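Local coordinates for protein Rab3 interacting molecule variant 2 (PDB 4TS6) that probably works at the presynaptic active zone, where RIM proteins support neurotransmitter release, and is represented here by its C2A domain, at residues V30-L35 and P73-T78; R44-K49 and G68-P73; C87-R92 and I115-H120. All coordinates share one frame; numbering follows the deposited sequence.

Contact 1 of 3, residues V30-L35 and P73-T78; sequences VCATGL and PRWGQT
Ala-32 and Pro-73 meet twice, once through the backbone and once through side chains. Ala-32 N donates to Pro-73 O at 2.9 Å. On the side of Ala-32 CB and the indole of Trp-75 the packing is tight and buried. The methyl CB of Ala-32 lies 3.7 Å from Pro-73 CG and 3.9 Å from Trp-75 CH2. Leu-35 CD1 ends against the ring of Pro-73, 3.7 Å from its CD. The indole of Trp-75 takes Pro-73 CB on one face, toward the rim. Trp-75 CG stands anti to the carbonyl carbon (chi1 -56°), which brings the six-membered ring against the Cys-31 and Ala-32 backbone. With an alanine in place of Trp-75, Ala-32 CB and Pro-73 CB would probably lose their aromatic cover and a gap would open beside them. The two strands are antiparallel neighbours in one sheet of the C2 beta sandwich, with 74-81 at its edge. A G1 beta bulge interrupts their pairing: Gly-76 and Gln-77 both face Leu-29, and Gly-76 has positive phi. Val-30 O accepts two bonds from the same face of its plane, from Trp-75 N at 2.9 Å and Gly-76 N at 3.0 Å. The solvent side is looser. There Arg-74 bends at chi3 (59°), so that one face of its guanidinium lies over Cys-31 CB, and its NH1 is 3.9 Å from Cys-31 SG.

Contact 2 of 3, residues R44-K49 and G68-P73; sequences RNPYAK and GTTCEP
The carboxamide of Asn-45 is the flat group that meets the 68-73 segment, and both of its ends are held. OD1 accepts from Thr-69 N at 2.6 Å. The N-H points straight at the oxygen (171°), but the donor sits 18° out of the amide plane. Thr-69 CG2 lies 3.4 Å from the same OD1, and the two side chains run side by side in the same direction. At the other end ND2 donates to Tyr-101 O. This fixes which end of the amide is oxygen and which is nitrogen.

Next to it, Arg-44 O accepts from Thr-70 N at 2.8 Å. The Arg-44 side chain leads away from this segment. Its NE donates to Ser-36 O, and its NH2 also has a long, weak ion pair with Asp-100.

Deeper in, the rings of Pro-46 and Pro-73 cross at about a right angle, CG to CG 3.8 Å. Pro-46 CG also rests 3.6 Å from Thr-70 O. Thr-70 turns its own chain: OG1, anti to the backbone N (chi1 -179°), accepts from Glu-72 N at 3.0 Å, an ST turn.

The contact joins loops at the end of the sandwich that binds calcium in synaptotagmin-type C2 domains. Here two uncharged acceptors, Arg-44 O and Asn-45 OD1, hold the successive amides of Thr-70 and Thr-69. The join is therefore likely to depend little on charge, consistent with a loop shape set without a bound ion.

Contact 3 of 3, residues C87-R92 and I115-H120; sequences CDLNGR and IDLAHH
Leu-89 and Leu-117 meet through their CB atoms, 4.0 Å apart, on the buried side. Beside them Ala-118 packs on Asn-90: its CB lies 3.7 Å from Asn-90 OD1. Arg-92 O accepts from Leu-117 N, but this bond is long and weak, at 3.5 Å. A water does more of the polar joining. It accepts from Gly-91 N at 2.8 Å and from Ala-118 N at 3.1 Å. Arg-92 O and Asp-116 OD1 lie 2.7 and 2.5 Å from it, the latter doubtfully short. Asp-116 CG is anti to its own backbone N (chi1 -162°), which swings the carboxylate toward this water.

At one end of the C2 sandwich, one segment is the loop leading into strand 93-100, the other the end of strand 108-116 and the turn after it. Residues 89-92 form a type II beta turn. Gly-91 sits at its third position, where a CB would be jammed against the carbonyl O of Asn-90. The turn brings Gly-91 N and Arg-92 O to the same water. A short 3-10 segment at Leu-117 and Ala-118 presents the amide of Ala-118.

Further out, Arg-92 NE makes a weak bond back to Asp-88 O. Arg-86 links the two segments, giving NH2 to Asn-90 OD1 and NH1 to His-120 O. Leu-84 and Leu-122 pack on Leu-89, while Leu-16 and Leu-52, one from each sheet, pack on Leu-117.

Contacts 1 and 2 are neighbours, with centres about 8 Å apart, and they share Pro-73. Contact 2 is nested along the chain inside the loop that contact 1 closes. Gly-34 N lies 3.2 Å from Glu-72 OE2, a probable hydrogen bond between them. Contact 1 pairs strands within one sheet; contact 2 brings a loop onto strand 46-53 of the other, near the loops that bind calcium in many C2 domains. Contact 3 lies at the other end of the sandwich. Its centre is about 23 Å from that of contact 1 and 28 Å from that of contact 2; nearest atoms are about 11 and 10 Å apart, respectively. Contacts 2 and 3 both reach the sheet containing strands 46-53 and 108-116.

Contact 1 of 3, residues V30-L35 and P73-T78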
loop_
_atom_site.group_PDB
_atom_site.type_symbol
_atom_site.label_atom_id
_atom_site.label_comp_id
_atom_site.label_asym_id
_atom_site.label_seq_id
_atom_site.Cartn_x
_atom_site.Cartn_y
_atom_site.Cartn_z
ATOM N N VAL A 30 5.869 4.220 -3.018
ATOM C CA VAL A 30 6.659 4.869 -4.052
ATOM C C VAL A 30 6.063 4.566 -5.410
ATOM O O VAL A 30 5.627 5.473 -6.127
ATOM C CB VAL A 30 8.110 4.406 -4.000
ATOM C CG1 VAL A 30 8.946 5.124 -5.044
ATOM C CG2 VAL A 30 8.668 4.650 -2.606
ATOM N N CYS A 31 6.026 3.281 -5.749
ATOM C CA CYS A 31 5.560 2.851 -7.061
ATOM C C CYS A 31 5.283 1.367 -7.020
ATOM O O CYS A 31 5.519 0.709 -6.002
ATOM C CB CYS A 31 6.634 3.123 -8.116
ATOM S SG CYS A 31 8.061 2.014 -8.008
ATOM N N ALA A 32 4.784 0.845 -8.136
ATOM C CA ALA A 32 4.618 -0.588 -8.320
ATOM C C ALA A 32 5.113 -0.878 -9.710
ATOM O O ALA A 32 5.122 0.013 -10.550
ATOM C CB ALA A 32 3.150 -0.984 -8.189
ATOM N N THR A 33 5.519 -2.116 -9.963
ATOM C CA THR A 33 6.076 -2.466 -11.259
ATOM C C THR A 33 5.658 -3.882 -11.640
ATOM O O THR A 33 5.356 -4.689 -10.764
ATOM C CB THR A 33 7.627 -2.348 -11.235
ATOM O OG1 THR A 33 8.137 -2.345 -12.571
ATOM C CG2 THR A 33 8.254 -3.501 -10.482
ATOM N N GLY A 34 5.631 -4.182 -12.934
ATOM C CA GLY A 34 5.404 -5.543 -13.394
ATOM C C GLY A 34 3.970 -6.035 -13.283
ATOM O O GLY A 34 3.714 -7.240 -13.319
ATOM N N LEU A 35 3.024 -5.115 -13.150
ATOM C CA LEU A 35 1.622 -5.514 -13.101
ATOM C C LEU A 35 1.193 -6.114 -14.434
ATOM O O LEU A 35 1.724 -5.763 -15.487
ATOM C CB LEU A 35 0.737 -4.320 -12.761
ATOM C CG LEU A 35 1.162 -3.524 -11.528
ATOM C CD1 LEU A 35 0.172 -2.417 -11.282
ATOM C CD2 LEU A 35 1.311 -4.416 -10.299
ATOM N N PRO A 73 2.753 1.992 -12.166
ATOM C CA PRO A 73 2.276 3.234 -11.538
ATOM C C PRO A 73 3.287 3.823 -10.561
ATOM O O PRO A 73 3.909 3.078 -9.806
ATOM C CB PRO A 73 1.039 2.769 -10.755
ATOM C CG PRO A 73 1.343 1.304 -10.415
ATOM C CD PRO A 73 2.040 0.798 -11.666
ATOM N N ARG A 74 3.446 5.143 -10.568
ATOM C CA ARG A 74 4.243 5.816 -9.543
ATOM C C ARG A 74 3.362 6.808 -8.789
ATOM O O ARG A 74 2.669 7.627 -9.401
ATOM C CB ARG A 74 5.442 6.542 -10.169
ATOM C CG ARG A 74 6.310 5.647 -11.058
ATOM C CD ARG A 74 7.574 6.351 -11.549
ATOM N NE ARG A 74 8.414 6.793 -10.443
ATOM C CZ ARG A 74 9.341 6.035 -9.862
ATOM N NH1 ARG A 74 9.551 4.799 -10.288
ATOM N NH2 ARG A 74 10.060 6.512 -8.856
ATOM N N TRP A 75 3.373 6.732 -7.463
ATOM C CA TRP A 75 2.551 7.638 -6.660
ATOM C C TRP A 75 3.395 8.632 -5.856
ATOM O O TRP A 75 3.041 9.810 -5.755
ATOM C CB TRP A 75 1.625 6.858 -5.718
ATOM C CG TRP A 75 0.718 5.866 -6.411
ATOM C CD1 TRP A 75 -0.441 6.130 -7.094
ATOM C CD2 TRP A 75 0.897 4.444 -6.454
ATOM N NE1 TRP A 75 -0.984 4.952 -7.573
ATOM C CE2 TRP A 75 -0.185 3.904 -7.182
ATOM C CE3 TRP A 75 1.868 3.575 -5.940
ATOM C CZ2 TRP A 75 -0.315 2.525 -7.416
ATOM C CZ3 TRP A 75 1.737 2.209 -6.173
ATOM C CH2 TRP A 75 0.654 1.701 -6.904
ATOM N N GLY A 76 4.510 8.157 -5.296
ATOM C CA GLY A 76 5.310 8.959 -4.390
ATOM C C GLY A 76 4.489 9.528 -3.244
ATOM O O GLY A 76 4.686 10.675 -2.838
ATOM N N GLN A 77 3.574 8.723 -2.712
ATOM C CA GLN A 77 2.565 9.207 -1.765
ATOM C C GLN A 77 2.849 8.760 -0.332
ATOM O O GLN A 77 3.016 7.566 -0.075
ATOM C CB GLN A 77 1.193 8.680 -2.185
ATOM C CG GLN A 77 0.024 9.458 -1.625
ATOM C CD GLN A 77 -0.909 10.008 -2.709
ATOM O OE1 GLN A 77 -1.006 9.476 -3.833
ATOM N NE2 GLN A 77 -1.608 11.080 -2.366
ATOM N N THR A 78 2.891 9.714 0.597
ATOM C CA THR A 78 3.181 9.412 2.003
ATOM C C THR A 78 1.925 9.535 2.860
ATOM O O THR A 78 1.149 10.479 2.704
ATOM C CB THR A 78 4.292 10.324 2.543
ATOM O OG1 THR A 78 5.521 10.003 1.878
ATOM C CG2 THR A 78 4.479 10.147 4.047
#

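Contact 2 of 3, residues R44-K49 and G68-P73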
loop_
_atom_site.group_PDB
_atom_site.type_symbol
_atom_site.label_atom_id
_atom_site.label_comp_id
_atom_site.label_asym_id
_atom_site.label_seq_id
_atom_site.Cartn_x
_atom_site.Cartn_y
_atom_site.Cartn_z
ATOM N N ARG A 44 -3.813 -1.196 -16.869
ATOM C CA ARG A 44 -4.622 -0.974 -15.688
ATOM C C ARG A 44 -4.594 0.493 -15.279
ATOM O O ARG A 44 -3.803 1.284 -15.799
ATOM C CB ARG A 44 -4.109 -1.861 -14.556
ATOM C CG ARG A 44 -4.148 -3.327 -14.928
ATOM C CD ARG A 44 -4.029 -4.233 -13.726
ATOM N NE ARG A 44 -4.036 -5.633 -14.141
ATOM C CZ ARG A 44 -5.091 -6.433 -14.063
ATOM N NH1 ARG A 44 -4.998 -7.691 -14.473
ATOM N NH2 ARG A 44 -6.241 -5.978 -13.582
ATOM N N ASN A 45 -5.469 0.840 -14.345
ATOM C CA ASN A 45 -5.500 2.166 -13.750
ATOM C C ASN A 45 -5.393 1.977 -12.258
ATOM O O ASN A 45 -6.402 2.038 -11.544
ATOM C CB ASN A 45 -6.810 2.881 -14.070
ATOM C CG ASN A 45 -7.095 2.936 -15.554
ATOM O OD1 ASN A 45 -6.327 3.519 -16.317
ATOM N ND2 ASN A 45 -8.213 2.346 -15.973
ATOM N N PRO A 46 -4.169 1.745 -11.780
ATOM C CA PRO A 46 -3.877 1.314 -10.412
ATOM C C PRO A 46 -3.946 2.413 -9.346
ATOM O O PRO A 46 -3.487 3.528 -9.576
ATOM C CB PRO A 46 -2.420 0.793 -10.509
ATOM C CG PRO A 46 -2.072 0.771 -11.983
ATOM C CD PRO A 46 -2.951 1.811 -12.611
ATOM N N TYR A 47 -4.533 2.085 -8.199
ATOM C CA TYR A 47 -4.435 2.896 -6.987
ATOM C C TYR A 47 -4.305 1.933 -5.847
ATOM O O TYR A 47 -4.582 0.738 -6.000
ATOM C CB TYR A 47 -5.664 3.781 -6.755
ATOM C CG TYR A 47 -6.963 3.022 -6.545
ATOM C CD1 TYR A 47 -7.726 2.595 -7.624
ATOM C CD2 TYR A 47 -7.433 2.753 -5.265
ATOM C CE1 TYR A 47 -8.941 1.915 -7.429
ATOM C CE2 TYR A 47 -8.626 2.069 -5.061
ATOM C CZ TYR A 47 -9.376 1.657 -6.140
ATOM O OH TYR A 47 -10.573 0.984 -5.918
ATOM N N ALA A 48 -3.886 2.445 -4.690
ATOM C CA ALA A 48 -3.685 1.570 -3.555
ATOM C C ALA A 48 -4.515 2.030 -2.386
ATOM O O ALA A 48 -4.776 3.220 -2.222
ATOM C CB ALA A 48 -2.210 1.511 -3.181
ATOM N N LYS A 49 -4.953 1.072 -1.580
ATOM C CA LYS A 49 -5.625 1.396 -0.346
ATOM C C LYS A 49 -4.755 0.856 0.773
ATOM O O LYS A 49 -4.149 -0.205 0.635
ATOM C CB LYS A 49 -7.010 0.736 -0.311
ATOM C CG LYS A 49 -8.154 1.724 -0.217
ATOM C CD LYS A 49 -9.332 1.363 -1.115
ATOM C CE LYS A 49 -10.143 0.186 -0.599
ATOM N NZ LYS A 49 -11.462 0.074 -1.317
ATOM N N GLY A 68 -3.411 6.683 -14.535
ATOM C CA GLY A 68 -4.081 6.147 -15.704
ATOM C C GLY A 68 -3.253 5.217 -16.577
ATOM O O GLY A 68 -2.072 5.459 -16.793
ATOM N N THR A 69 -3.895 4.150 -17.059
ATOM C CA THR A 69 -3.372 3.245 -18.101
ATOM C C THR A 69 -1.871 2.939 -18.026
ATOM O O THR A 69 -1.085 3.465 -18.806
ATOM C CB THR A 69 -3.768 3.742 -19.505
ATOM O OG1 THR A 69 -2.907 4.815 -19.917
ATOM C CG2 THR A 69 -5.194 4.238 -19.475
ATOM N N THR A 70 -1.484 2.075 -17.090
ATOM C CA THR A 70 -0.068 1.779 -16.877
ATOM C C THR A 70 0.132 0.493 -16.073
ATOM O O THR A 70 -0.695 0.149 -15.221
ATOM C CB THR A 70 0.634 2.948 -16.128
ATOM O OG1 THR A 70 2.027 2.658 -15.955
ATOM C CG2 THR A 70 0.007 3.158 -14.765
ATOM N N CYS A 71 1.231 -0.211 -16.335
ATOM C CA CYS A 71 1.592 -1.361 -15.507
ATOM C C CYS A 71 2.714 -1.002 -14.542
ATOM O O CYS A 71 3.196 -1.856 -13.793
ATOM C CB CYS A 71 2.030 -2.531 -16.376
ATOM S SG CYS A 71 0.828 -2.977 -17.610
ATOM N N GLU A 72 3.126 0.264 -14.570
ATOM C CA GLU A 72 4.204 0.752 -13.709
ATOM C C GLU A 72 3.790 2.049 -13.018
ATOM O O GLU A 72 4.403 3.092 -13.240
ATOM C CB GLU A 72 5.460 1.008 -14.555
ATOM C CG GLU A 72 5.738 -0.061 -15.608
ATOM C CD GLU A 72 6.448 -1.273 -15.036
ATOM O OE1 GLU A 72 7.203 -1.100 -14.057
ATOM O OE2 GLU A 72 6.263 -2.392 -15.567
ATOM N N PRO A 73 2.753 1.992 -12.166
ATOM C CA PRO A 73 2.276 3.234 -11.538
ATOM C C PRO A 73 3.287 3.823 -10.561
ATOM O O PRO A 73 3.909 3.078 -9.806
ATOM C CB PRO A 73 1.039 2.769 -10.755
ATOM C CG PRO A 73 1.343 1.304 -10.415
ATOM C CD PRO A 73 2.040 0.798 -11.666
#

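Contact 3 of 3, residues C87-R92 and I115-H120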
loop_
_atom_site.group_PDB
_atom_site.type_symbol
_atom_site.label_atom_id
_atom_site.label_comp_id
_atom_site.label_asym_id
_atom_site.label_seq_id
_atom_site.Cartn_x
_atom_site.Cartn_y
_atom_site.Cartn_z
ATOM N N CYS A 87 5.637 0.092 20.481
ATOM C CA CYS A 87 5.116 -1.191 20.951
ATOM C C CYS A 87 3.649 -1.393 20.575
ATOM O O CYS A 87 3.182 -2.530 20.493
ATOM C CB CYS A 87 5.334 -1.356 22.456
ATOM S SG CYS A 87 4.491 -0.121 23.440
ATOM N N ASP A 88 2.936 -0.296 20.313
ATOM C CA ASP A 88 1.542 -0.371 19.886
ATOM C C ASP A 88 1.404 -1.000 18.506
ATOM O O ASP A 88 0.308 -1.382 18.094
ATOM C CB ASP A 88 0.902 1.022 19.881
ATOM C CG ASP A 88 0.728 1.578 21.261
ATOM O OD1 ASP A 88 0.426 0.796 22.190
ATOM O OD2 ASP A 88 0.910 2.802 21.436
ATOM N N LEU A 89 2.514 -1.108 17.788
ATOM C CA LEU A 89 2.477 -1.676 16.446
ATOM C C LEU A 89 2.512 -3.198 16.517
ATOM O O LEU A 89 2.211 -3.881 15.537
ATOM C CB LEU A 89 3.655 -1.171 15.616
ATOM C CG LEU A 89 3.723 0.342 15.392
ATOM C CD1 LEU A 89 4.925 0.698 14.543
ATOM C CD2 LEU A 89 2.461 0.841 14.749
ATOM N N ASN A 90 2.865 -3.733 17.678
ATOM C CA ASN A 90 2.973 -5.179 17.802
ATOM C C ASN A 90 1.586 -5.770 17.779
ATOM O O ASN A 90 0.733 -5.391 18.580
ATOM C CB ASN A 90 3.711 -5.563 19.079
ATOM C CG ASN A 90 5.081 -4.934 19.155
ATOM O OD1 ASN A 90 5.678 -4.619 18.126
ATOM N ND2 ASN A 90 5.580 -4.727 20.368
ATOM N N GLY A 91 1.354 -6.681 16.842
ATOM C CA GLY A 91 0.055 -7.312 16.722
ATOM C C GLY A 91 -0.795 -6.639 15.658
ATOM O O GLY A 91 -1.824 -7.181 15.233
ATOM N N ARG A 92 -0.366 -5.465 15.206
ATOM C CA ARG A 92 -1.049 -4.817 14.087
ATOM C C ARG A 92 -0.441 -5.174 12.740
ATOM O O ARG A 92 0.712 -5.611 12.659
ATOM C CB ARG A 92 -1.084 -3.303 14.261
ATOM C CG ARG A 92 -1.679 -2.892 15.578
ATOM C CD ARG A 92 -2.256 -1.508 15.486
ATOM N NE ARG A 92 -2.328 -0.922 16.818
ATOM C CZ ARG A 92 -2.952 0.215 17.105
ATOM N NH1 ARG A 92 -3.578 0.890 16.144
ATOM N NH2 ARG A 92 -2.949 0.665 18.357
ATOM N N ILE A 115 2.048 -6.344 5.936
ATOM C CA ILE A 115 3.265 -6.290 6.742
ATOM C C ILE A 115 2.978 -6.522 8.219
ATOM O O ILE A 115 2.119 -5.863 8.791
ATOM C CB ILE A 115 4.025 -4.978 6.501
ATOM C CG1 ILE A 115 4.584 -4.991 5.060
ATOM C CG2 ILE A 115 5.165 -4.831 7.496
ATOM C CD1 ILE A 115 5.141 -3.668 4.584
ATOM N N ASP A 116 3.679 -7.492 8.811
ATOM C CA ASP A 116 3.592 -7.764 10.248
ATOM C C ASP A 116 4.539 -6.789 10.958
ATOM O O ASP A 116 5.742 -7.025 11.036
ATOM C CB ASP A 116 3.989 -9.220 10.538
ATOM C CG ASP A 116 3.518 -9.711 11.915
ATOM O OD1 ASP A 116 3.297 -8.880 12.828
ATOM O OD2 ASP A 116 3.378 -10.944 12.084
ATOM N N LEU A 117 3.995 -5.692 11.469
ATOM C CA LEU A 117 4.831 -4.583 11.929
ATOM C C LEU A 117 5.693 -4.952 13.122
ATOM O O LEU A 117 6.718 -4.329 13.359
ATOM C CB LEU A 117 3.977 -3.365 12.253
ATOM C CG LEU A 117 3.246 -2.805 11.039
ATOM C CD1 LEU A 117 2.161 -1.843 11.459
ATOM C CD2 LEU A 117 4.257 -2.113 10.152
ATOM N N ALA A 118 5.277 -5.968 13.867
ATOM C CA ALA A 118 6.018 -6.372 15.053
ATOM C C ALA A 118 7.437 -6.805 14.674
ATOM O O ALA A 118 8.375 -6.641 15.457
ATOM C CB ALA A 118 5.284 -7.492 15.773
ATOM N N HIS A 119 7.588 -7.325 13.456
ATOM C CA HIS A 119 8.867 -7.860 12.996
ATOM C C HIS A 119 9.574 -6.977 11.960
ATOM O O HIS A 119 10.555 -7.404 11.342
ATOM C CB HIS A 119 8.674 -9.282 12.461
ATOM C CG HIS A 119 8.041 -10.210 13.451
ATOM N ND1 HIS A 119 8.603 -10.479 14.684
ATOM C CD2 HIS A 119 6.889 -10.920 13.401
ATOM C CE1 HIS A 119 7.827 -11.319 15.346
ATOM N NE2 HIS A 119 6.780 -11.603 14.590
ATOM N N HIS A 120 9.090 -5.746 11.782
ATOM C CA HIS A 120 9.730 -4.804 10.856
ATOM C C HIS A 120 10.638 -3.784 11.564
ATOM O O HIS A 120 10.358 -3.374 12.687
ATOM C CB HIS A 120 8.679 -4.084 10.005
ATOM C CG HIS A 120 9.198 -3.620 8.679
ATOM N ND1 HIS A 120 10.040 -2.538 8.544
ATOM C CD2 HIS A 120 8.995 -4.099 7.426
ATOM C CE1 HIS A 120 10.332 -2.363 7.267
ATOM N NE2 HIS A 120 9.710 -3.298 6.568
HETATM O O HOH W 1 2.387 -7.013 14.250
#